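Local atomic coordinates of ESAT-6/WXG100 secretion system protein (PDB entry 7JQE), a protein that forms the extracellular region of EsaA, a membrane subunit of the bacterial type VIIb secretion system, and probably takes part in exporting protein toxins. Residues 132-137 with 473-478; 139-144 with 164-169; 124-129 with 477-482. All blocks are in the same frame, centred on the assembly; numbering follows the deposited sequence.

Interaction 1: residues 132-137 with 473-478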
loop_
_atom_site.group_PDB
_atom_site.type_symbol
_atom_site.label_atom_id
_atom_site.label_comp_id
_atom_site.label_asym_id
_atom_site.label_seq_id
_atom_site.Cartn_x
_atom_site.Cartn_y
_atom_site.Cartn_z
ATOM N N ASN A 132 5.700 9.694 -46.245
ATOM C CA ASN A 132 6.229 8.747 -45.267
ATOM C C ASN A 132 6.084 9.278 -43.846
ATOM O O ASN A 132 5.787 8.515 -42.923
ATOM C CB ASN A 132 7.692 8.433 -45.576
ATOM C CG ASN A 132 7.849 7.410 -46.684
ATOM O OD1 ASN A 132 7.187 6.370 -46.681
ATOM N ND2 ASN A 132 8.726 7.699 -47.640
ATOM N N GLN A 133 6.285 10.582 -43.650
ATOM C CA GLN A 133 6.194 11.158 -42.312
ATOM C C GLN A 133 4.792 11.001 -41.734
ATOM O O GLN A 133 4.625 10.576 -40.585
ATOM C CB GLN A 133 6.590 12.637 -42.349
ATOM C CG GLN A 133 8.086 12.905 -42.426
ATOM C CD GLN A 133 8.765 12.799 -41.072
ATOM O OE1 GLN A 133 8.605 13.670 -40.214
ATOM N NE2 GLN A 133 9.523 11.726 -40.872
ATOM N N TYR A 134 3.768 11.342 -42.519
ATOM C CA TYR A 134 2.406 11.467 -42.013
ATOM C C TYR A 134 1.538 10.245 -42.267
ATOM O O TYR A 134 0.646 9.958 -41.461
ATOM C CB TYR A 134 1.718 12.689 -42.627
ATOM C CG TYR A 134 2.316 14.015 -42.211
ATOM C CD1 TYR A 134 3.400 14.557 -42.891
ATOM C CD2 TYR A 134 1.792 14.730 -41.143
ATOM C CE1 TYR A 134 3.949 15.773 -42.514
ATOM C CE2 TYR A 134 2.333 15.945 -40.757
ATOM C CZ TYR A 134 3.409 16.465 -41.448
ATOM O OH TYR A 134 3.946 17.675 -41.067
ATOM N N PHE A 135 1.770 9.517 -43.354
ATOM C CA PHE A 135 0.917 8.398 -43.721
ATOM C C PHE A 135 1.569 7.043 -43.504
ATOM O O PHE A 135 0.875 6.024 -43.586
ATOM C CB PHE A 135 0.487 8.522 -45.193
ATOM C CG PHE A 135 -0.231 9.807 -45.510
ATOM C CD1 PHE A 135 -1.043 10.415 -44.565
ATOM C CD2 PHE A 135 -0.086 10.412 -46.752
ATOM C CE1 PHE A 135 -1.702 11.599 -44.856
ATOM C CE2 PHE A 135 -0.742 11.593 -47.047
ATOM C CZ PHE A 135 -1.550 12.188 -46.099
ATOM N N ASN A 136 2.874 6.999 -43.247
ATOM C CA ASN A 136 3.643 5.802 -42.924
ATOM C C ASN A 136 3.981 4.989 -44.169
ATOM O O ASN A 136 4.593 3.923 -44.040
ATOM C CB ASN A 136 2.926 4.897 -41.910
ATOM C CG ASN A 136 3.884 4.007 -41.148
ATOM O OD1 ASN A 136 5.046 4.359 -40.941
ATOM N ND2 ASN A 136 3.400 2.843 -40.728
ATOM N N SER A 137 3.604 5.443 -45.360
ATOM C CA SER A 137 4.023 4.821 -46.609
ATOM C C SER A 137 4.146 5.916 -47.663
ATOM O O SER A 137 4.021 7.107 -47.361
ATOM C CB SER A 137 3.045 3.717 -47.030
ATOM O OG SER A 137 1.795 4.263 -47.407
ATOM N N VAL A 473 -2.456 15.633 -45.049
ATOM C CA VAL A 473 -3.296 15.742 -46.239
ATOM C C VAL A 473 -3.175 17.130 -46.854
ATOM O O VAL A 473 -3.098 17.276 -48.080
ATOM C CB VAL A 473 -4.757 15.397 -45.896
ATOM C CG1 VAL A 473 -5.670 15.754 -47.053
ATOM C CG2 VAL A 473 -4.883 13.924 -45.562
ATOM N N THR A 474 -3.161 18.171 -46.020
ATOM C CA THR A 474 -2.998 19.525 -46.539
ATOM C C THR A 474 -1.655 19.681 -47.241
ATOM O O THR A 474 -1.584 20.195 -48.365
ATOM C CB THR A 474 -3.134 20.547 -45.411
ATOM O OG1 THR A 474 -4.407 20.391 -44.776
ATOM C CG2 THR A 474 -3.020 21.956 -45.960
ATOM N N LEU A 475 -0.575 19.243 -46.592
ATOM C CA LEU A 475 0.740 19.330 -47.218
ATOM C C LEU A 475 0.792 18.502 -48.496
ATOM O O LEU A 475 1.240 18.982 -49.546
ATOM C CB LEU A 475 1.825 18.884 -46.238
ATOM C CG LEU A 475 2.113 19.854 -45.088
ATOM C CD1 LEU A 475 3.090 19.254 -44.073
ATOM C CD2 LEU A 475 2.639 21.175 -45.638
ATOM N N TYR A 476 0.327 17.251 -48.430
ATOM C CA TYR A 476 0.365 16.397 -49.612
ATOM C C TYR A 476 -0.494 16.971 -50.735
ATOM O O TYR A 476 -0.090 16.961 -51.905
ATOM C CB TYR A 476 -0.085 14.978 -49.252
ATOM C CG TYR A 476 0.346 13.937 -50.261
ATOM C CD1 TYR A 476 1.571 13.293 -50.142
ATOM C CD2 TYR A 476 -0.464 13.609 -51.341
ATOM C CE1 TYR A 476 1.978 12.347 -51.070
ATOM C CE2 TYR A 476 -0.067 12.665 -52.276
ATOM C CZ TYR A 476 1.155 12.037 -52.136
ATOM O OH TYR A 476 1.552 11.102 -53.066
ATOM N N THR A 477 -1.678 17.487 -50.398
ATOM C CA THR A 477 -2.553 18.062 -51.416
ATOM C C THR A 477 -1.864 19.215 -52.137
ATOM O O THR A 477 -1.843 19.267 -53.373
ATOM C CB THR A 477 -3.865 18.535 -50.783
ATOM O OG1 THR A 477 -4.545 17.421 -50.193
ATOM C CG2 THR A 477 -4.764 19.160 -51.832
ATOM N N GLU A 478 -1.285 20.145 -51.375
ATOM C CA GLU A 478 -0.662 21.316 -51.983
ATOM C C GLU A 478 0.545 20.930 -52.828
ATOM O O GLU A 478 0.795 21.537 -53.877
ATOM C CB GLU A 478 -0.275 22.321 -50.897
ATOM C CG GLU A 478 -1.475 22.936 -50.197
ATOM C CD GLU A 478 -1.090 23.903 -49.094
ATOM O OE1 GLU A 478 0.118 24.031 -48.806
ATOM O OE2 GLU A 478 -2.000 24.534 -48.513
#

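Interaction 2: residues 139-144 with 164-169. With EDO (1,2-ethanediol), chain O; EDO (1,2-ethanediol), chain P.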
loop_
_atom_site.group_PDB
_atom_site.type_symbol
_atom_site.label_atom_id
_atom_site.label_comp_id
_atom_site.label_asym_id
_atom_site.label_seq_id
_atom_site.Cartn_x
_atom_site.Cartn_y
_atom_site.Cartn_z
ATOM N N LEU A 139 2.275 6.988 -50.824
ATOM C CA LEU A 139 1.082 6.784 -51.639
ATOM C C LEU A 139 1.353 7.028 -53.118
ATOM O O LEU A 139 0.738 6.377 -53.971
ATOM C CB LEU A 139 -0.050 7.684 -51.144
ATOM C CG LEU A 139 -0.605 7.339 -49.758
ATOM C CD1 LEU A 139 -1.611 8.381 -49.304
ATOM C CD2 LEU A 139 -1.238 5.959 -49.774
ATOM N N ALA A 140 2.265 7.939 -53.440
ATOM C CA ALA A 140 2.551 8.322 -54.824
ATOM C C ALA A 140 1.254 8.500 -55.612
ATOM O O ALA A 140 0.982 7.808 -56.593
ATOM C CB ALA A 140 3.465 7.305 -55.505
ATOM N N LEU A 141 0.444 9.447 -55.146
ATOM C CA LEU A 141 -0.828 9.727 -55.795
ATOM C C LEU A 141 -0.591 10.125 -57.245
ATOM O O LEU A 141 0.270 10.960 -57.536
ATOM C CB LEU A 141 -1.565 10.835 -55.046
ATOM C CG LEU A 141 -3.033 11.054 -55.412
ATOM C CD1 LEU A 141 -3.861 9.846 -55.005
ATOM C CD2 LEU A 141 -3.559 12.320 -54.754
ATOM N N ASP A 142 -1.351 9.516 -58.154
ATOM C CA ASP A 142 -1.178 9.741 -59.587
ATOM C C ASP A 142 -1.899 11.020 -60.004
ATOM O O ASP A 142 -3.126 11.119 -59.887
ATOM C CB ASP A 142 -1.693 8.535 -60.371
ATOM C CG ASP A 142 -1.763 8.794 -61.858
ATOM O OD1 ASP A 142 -0.703 8.767 -62.521
ATOM O OD2 ASP A 142 -2.883 9.024 -62.364
ATOM N N ILE A 143 -1.137 11.997 -60.503
ATOM C CA ILE A 143 -1.704 13.301 -60.833
ATOM C C ILE A 143 -2.647 13.245 -62.027
ATOM O O ILE A 143 -3.511 14.117 -62.166
ATOM C CB ILE A 143 -0.589 14.328 -61.112
ATOM C CG1 ILE A 143 0.144 13.972 -62.407
ATOM C CG2 ILE A 143 0.380 14.400 -59.942
ATOM C CD1 ILE A 143 1.050 15.074 -62.926
ATOM N N ASN A 144 -2.503 12.238 -62.893
ATOM C CA ASN A 144 -3.235 12.220 -64.158
ATOM C C ASN A 144 -4.734 12.427 -63.974
ATOM O O ASN A 144 -5.381 13.053 -64.819
ATOM C CB ASN A 144 -2.973 10.901 -64.888
ATOM C CG ASN A 144 -4.028 10.590 -65.929
ATOM O OD1 ASN A 144 -3.903 10.972 -67.093
ATOM N ND2 ASN A 144 -5.077 9.888 -65.515
ATOM N N LEU A 164 -8.365 11.128 -48.411
ATOM C CA LEU A 164 -9.063 10.710 -47.199
ATOM C C LEU A 164 -9.687 9.328 -47.349
ATOM O O LEU A 164 -9.792 8.588 -46.364
ATOM C CB LEU A 164 -10.128 11.739 -46.822
ATOM C CG LEU A 164 -9.591 13.089 -46.343
ATOM C CD1 LEU A 164 -10.724 14.054 -46.050
ATOM C CD2 LEU A 164 -8.720 12.899 -45.112
ATOM N N ASN A 165 -10.109 8.962 -48.559
ATOM C CA ASN A 165 -10.632 7.624 -48.811
ATOM C C ASN A 165 -9.534 6.601 -49.060
ATOM O O ASN A 165 -9.843 5.443 -49.359
ATOM C CB ASN A 165 -11.590 7.639 -50.003
ATOM C CG ASN A 165 -12.902 8.323 -49.687
ATOM O OD1 ASN A 165 -13.329 9.236 -50.397
ATOM N ND2 ASN A 165 -13.554 7.883 -48.617
ATOM N N GLN A 166 -8.269 6.999 -48.943
ATOM C CA GLN A 166 -7.145 6.120 -49.220
ATOM C C GLN A 166 -6.224 5.910 -48.027
ATOM O O GLN A 166 -5.506 4.905 -47.997
ATOM C CB GLN A 166 -6.321 6.671 -50.398
ATOM C CG GLN A 166 -5.278 5.720 -50.948
ATOM C CD GLN A 166 -4.631 6.239 -52.225
ATOM O OE1 GLN A 166 -5.110 7.194 -52.840
ATOM N NE2 GLN A 166 -3.535 5.607 -52.627
ATOM N N VAL A 167 -6.229 6.812 -47.051
ATOM C CA VAL A 167 -5.374 6.722 -45.874
ATOM C C VAL A 167 -6.247 6.352 -44.684
ATOM O O VAL A 167 -7.216 7.055 -44.372
ATOM C CB VAL A 167 -4.623 8.038 -45.618
ATOM C CG1 VAL A 167 -3.859 7.964 -44.314
ATOM C CG2 VAL A 167 -3.681 8.337 -46.767
ATOM N N THR A 168 -5.908 5.249 -44.023
ATOM C CA THR A 168 -6.636 4.828 -42.836
ATOM C C THR A 168 -6.094 5.538 -41.603
ATOM O O THR A 168 -4.923 5.925 -41.543
ATOM C CB THR A 168 -6.535 3.315 -42.643
ATOM O OG1 THR A 168 -5.199 2.974 -42.257
ATOM C CG2 THR A 168 -6.882 2.588 -43.934
ATOM N N ASP A 169 -6.965 5.711 -40.608
ATOM C CA ASP A 169 -6.533 6.354 -39.374
ATOM C C ASP A 169 -5.465 5.534 -38.670
ATOM O O ASP A 169 -4.626 6.092 -37.952
ATOM C CB ASP A 169 -7.732 6.589 -38.459
ATOM C CG ASP A 169 -8.784 7.475 -39.100
ATOM O OD1 ASP A 169 -9.307 7.102 -40.172
ATOM O OD2 ASP A 169 -9.087 8.547 -38.536
HETATM C C1 EDO O . -5.848 11.729 -70.033
HETATM O O1 EDO O . -5.799 12.280 -68.711
HETATM C C2 EDO O . -7.270 11.269 -70.345
HETATM O O2 EDO O . -7.286 10.533 -71.574
HETATM C C1 EDO P . -0.572 8.971 -69.084
HETATM O O1 EDO P . -1.472 8.454 -68.094
HETATM C C2 EDO P . -1.308 9.943 -70.002
HETATM O O2 EDO P . -1.722 11.105 -69.275
#

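Interaction 3: residues 124-129 with 477-482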
loop_
_atom_site.group_PDB
_atom_site.type_symbol
_atom_site.label_atom_id
_atom_site.label_comp_id
_atom_site.label_asym_id
_atom_site.label_seq_id
_atom_site.Cartn_x
_atom_site.Cartn_y
_atom_site.Cartn_z
ATOM N N LYS A 124 8.744 15.782 -56.646
ATOM C CA LYS A 124 8.168 14.458 -56.427
ATOM C C LYS A 124 8.829 13.768 -55.244
ATOM O O LYS A 124 8.169 13.050 -54.483
ATOM C CB LYS A 124 8.307 13.596 -57.683
ATOM C CG LYS A 124 7.820 14.241 -58.976
ATOM C CD LYS A 124 8.250 13.425 -60.194
ATOM C CE LYS A 124 7.904 14.140 -61.494
ATOM N NZ LYS A 124 8.537 13.506 -62.694
ATOM N N ALA A 125 10.139 13.976 -55.071
ATOM C CA ALA A 125 10.868 13.299 -54.005
ATOM C C ALA A 125 10.482 13.844 -52.637
ATOM O O ALA A 125 10.332 13.076 -51.679
ATOM C CB ALA A 125 12.373 13.431 -54.232
ATOM N N THR A 126 10.326 15.166 -52.520
ATOM C CA THR A 126 9.921 15.736 -51.239
ATOM C C THR A 126 8.474 15.400 -50.917
ATOM O O THR A 126 8.124 15.228 -49.746
ATOM C CB THR A 126 10.119 17.254 -51.239
ATOM O OG1 THR A 126 9.065 17.872 -51.983
ATOM C CG2 THR A 126 11.453 17.620 -51.861
ATOM N N ARG A 127 7.619 15.305 -51.936
ATOM C CA ARG A 127 6.254 14.851 -51.697
ATOM C C ARG A 127 6.248 13.430 -51.151
ATOM O O ARG A 127 5.393 13.073 -50.331
ATOM C CB ARG A 127 5.439 14.945 -52.985
ATOM C CG ARG A 127 3.948 14.729 -52.808
ATOM C CD ARG A 127 3.236 14.673 -54.162
ATOM N NE ARG A 127 3.681 13.534 -54.962
ATOM C CZ ARG A 127 2.898 12.859 -55.794
ATOM N NH1 ARG A 127 1.625 13.204 -55.941
ATOM N NH2 ARG A 127 3.388 11.832 -56.473
ATOM N N SER A 128 7.209 12.609 -51.584
ATOM C CA SER A 128 7.333 11.260 -51.046
ATOM C C SER A 128 7.712 11.285 -49.569
ATOM O O SER A 128 7.110 10.583 -48.749
ATOM C CB SER A 128 8.355 10.467 -51.858
ATOM O OG SER A 128 7.721 9.772 -52.912
ATOM N N LYS A 129 8.714 12.093 -49.208
ATOM C CA LYS A 129 9.113 12.189 -47.807
ATOM C C LYS A 129 7.971 12.698 -46.937
ATOM O O LYS A 129 7.820 12.269 -45.786
ATOM C CB LYS A 129 10.341 13.088 -47.667
ATOM C CG LYS A 129 11.574 12.544 -48.367
ATOM C CD LYS A 129 12.799 13.412 -48.125
ATOM C CE LYS A 129 13.961 12.964 -49.004
ATOM N NZ LYS A 129 15.216 13.717 -48.736
ATOM N N THR A 477 -1.678 17.487 -50.398
ATOM C CA THR A 477 -2.553 18.062 -51.416
ATOM C C THR A 477 -1.864 19.215 -52.137
ATOM O O THR A 477 -1.843 19.267 -53.373
ATOM C CB THR A 477 -3.865 18.535 -50.783
ATOM O OG1 THR A 477 -4.545 17.421 -50.193
ATOM C CG2 THR A 477 -4.764 19.160 -51.832
ATOM N N GLU A 478 -1.285 20.145 -51.375
ATOM C CA GLU A 478 -0.662 21.316 -51.983
ATOM C C GLU A 478 0.545 20.930 -52.828
ATOM O O GLU A 478 0.795 21.537 -53.877
ATOM C CB GLU A 478 -0.275 22.321 -50.897
ATOM C CG GLU A 478 -1.475 22.936 -50.197
ATOM C CD GLU A 478 -1.090 23.903 -49.094
ATOM O OE1 GLU A 478 0.118 24.031 -48.806
ATOM O OE2 GLU A 478 -2.000 24.534 -48.513
ATOM N N LEU A 479 1.306 19.923 -52.393
ATOM C CA LEU A 479 2.443 19.472 -53.188
ATOM C C LEU A 479 1.984 18.779 -54.465
ATOM O O LEU A 479 2.602 18.949 -55.523
ATOM C CB LEU A 479 3.330 18.547 -52.363
ATOM C CG LEU A 479 4.072 19.213 -51.203
ATOM C CD1 LEU A 479 4.443 18.181 -50.143
ATOM C CD2 LEU A 479 5.307 19.934 -51.712
ATOM N N THR A 480 0.909 17.991 -54.390
ATOM C CA THR A 480 0.371 17.381 -55.602
ATOM C C THR A 480 -0.147 18.446 -56.560
ATOM O O THR A 480 0.111 18.386 -57.768
ATOM C CB THR A 480 -0.738 16.389 -55.254
ATOM O OG1 THR A 480 -0.187 15.286 -54.531
ATOM C CG2 THR A 480 -1.394 15.867 -56.525
ATOM N N ASN A 481 -0.873 19.435 -56.037
ATOM C CA ASN A 481 -1.376 20.510 -56.880
ATOM C C ASN A 481 -0.236 21.279 -57.535
ATOM O O ASN A 481 -0.357 21.726 -58.682
ATOM C CB ASN A 481 -2.255 21.450 -56.057
ATOM C CG ASN A 481 -2.868 22.550 -56.896
ATOM O OD1 ASN A 481 -3.861 22.335 -57.589
ATOM N ND2 ASN A 481 -2.275 23.735 -56.843
ATOM N N GLU A 482 0.879 21.446 -56.820
ATOM C CA GLU A 482 2.017 22.161 -57.388
ATOM C C GLU A 482 2.670 21.359 -58.506
ATOM O O GLU A 482 3.078 21.924 -59.530
ATOM C CB GLU A 482 3.024 22.496 -56.286
ATOM C CG GLU A 482 2.522 23.551 -55.302
ATOM C CD GLU A 482 3.025 23.332 -53.886
ATOM O OE1 GLU A 482 3.830 22.404 -53.673
ATOM O OE2 GLU A 482 2.610 24.086 -52.982
#

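Interaction 1: residues 132-137 with 473-478
Tyr-134 and Phe-135, near the C-terminal end of helix 102-135, pack against Val-473, Leu-475 and Tyr-476 of helix 462-491 in a buried, apolar contact between the N-terminal and C-terminal helices of the extracellular fragment. These two long helices form an antiparallel pair, and no hydrogen bond joins the two segments here. Phe-135 pushes the far end of its ring between two residues of the facing helix. CZ of Phe-135 lies 3.7 Å from N and 3.8 Å from CG2 of Val-473, whose CA sits in the plane of the ring at its edge, and on the next corner CE2 is 4.1 Å from CB of Tyr-476. The rings of Phe-135 and Tyr-476 meet obliquely, centroids 6.0 Å apart and planes at 58°. Tyr-476 has CG anti to its own nitrogen (chi1 -161°), which swings the ring along helix 102-135 and carries OH to the backbone N of Leu-141, with which it hydrogen-bonds. Tyr-134 meets the helix one residue before Tyr-476: its hydroxyl end approaches Leu-475 obliquely, OH 3.5 Å and CZ 3.8 Å from CD1 of Leu-475. The same hydroxyl reaches the side-chain amide of Gln-133 of the second subunit, probably as a hydrogen bond, so one ring serves both the intrachain core and the dimer interface. Asn-136, with positive phi, then leaves the helical path. One turn on from Val-473, Thr-477 OG1 adds a hydrogen bond of 2.6 Å to Val-473 O from above the carbonyl plane, while Thr-477 N reaches the same oxygen from the opposite face at 2.7 Å.

Interaction 2: residues 139-144 with 164-169
Leu-139 and Leu-141 reach from the loop after helix 102-135 to Gln-166 and Val-167, in the connection between helices 152-164 and 169-179, so that the two loops flanking helix 152-164 meet in this helical domain. Leu-139 divides its branches between two neighbours. CD1 crosses Val-167 at a slant and comes within 3.3 Å of its CG2, a tight approach, whereas CD2 lies 3.7 Å from NE2 of Gln-166. Leu-139 and Gln-166 run past each other in opposite directions, the glutamine chain being extended beyond CG. That extension takes the amide across to Leu-141 as well, where OE1 is 3.6 Å from CD1. The two leucines approach the amide differently: Leu-139 CD2 sits above its plane, toward NE2, and Leu-141 CD1 meets its oxygen from nearer that plane. No hydrogen bond crosses between the segments. Leu-163 of helix 152-164 touches both leucines from the same domain. The backbone beside them is held by helix 102-135: Leu-139 N bonds to Ser-131 OG. Farther along the chain, Asn-144 OD1 accepts hydrogen bonds from two 1,2-ethanediol molecules, probably of crystallisation origin, 2.8 Å from O1 of one and 3.1 Å from O2 of the other.

Interaction 3: residues 124-129 with 477-482
Helices 102-135 and 462-491 run antiparallel through segments 124-129 and 477-482, their local axes 10.0 Å apart at closest approach and inclined at 164°, with Arg-127 and Leu-479 nearest at 6.2 Å between CA atoms. Arg-127 has the largest share of the contact. Its CG lies 3.9 Å from CB of Leu-479, the two side chains passing in opposite directions. A bend at chi3 (64°) then turns the guanidinium toward Thr-480, so CG of the arginine rests on leucine while CD and the charged end meet the threonine. NH1 of Arg-127 donates to Thr-480 OG1 at 3.1 Å with an N-H...O angle of 160°, and this oxygen lies at the edge of the guanidinium, almost in its plane. The stem follows closely, with CD 3.5 Å from OG1 of Thr-480. Leu-479 reaches the backbone of the facing helix, CD1 4.1 Å from CA of Arg-127, and Thr-126 OG1 is 4.3 Å from CD2 of Leu-479. Around this core, NH1 also bonds to the carbonyl of Leu-141, and Thr-480 OG1 is bonded to the carbonyl of Tyr-476 one turn back. Outside the two segments, Lys-129 of the second subunit pairs with Glu-478 in an intersubunit salt bridge. No carboxylate faces the buried Arg-127 across these segments. NH1 is satisfied by two neutral oxygens, a hydroxyl and a main-chain carbonyl, and these two acceptors would be expected to hold the guanidinium in a set orientation between the helices and the 139-144 loop.

Overall arrangement
From the N terminus, helix 102-135 supplies segments 124-129 and 132-137 in turn, both met more than 330 residues later by helix 462-491. Interaction 3 closes the longest loop and interaction 1 ends on the same stretch: the later segment of the first helix meets the earlier one of the second, as expected of an antiparallel pair, and the partner segments overlap at Thr-477 and Glu-478. Nested inside both is interaction 2, a short closure around helix 152-164. Phe-135 packs on Val-167, bringing the small loop onto the pair. The strands and remaining helices lie within the large loop in sequence, while all three contacts cluster at one end of the elongated chain, where interactions 1 and 3 also meet the second subunit.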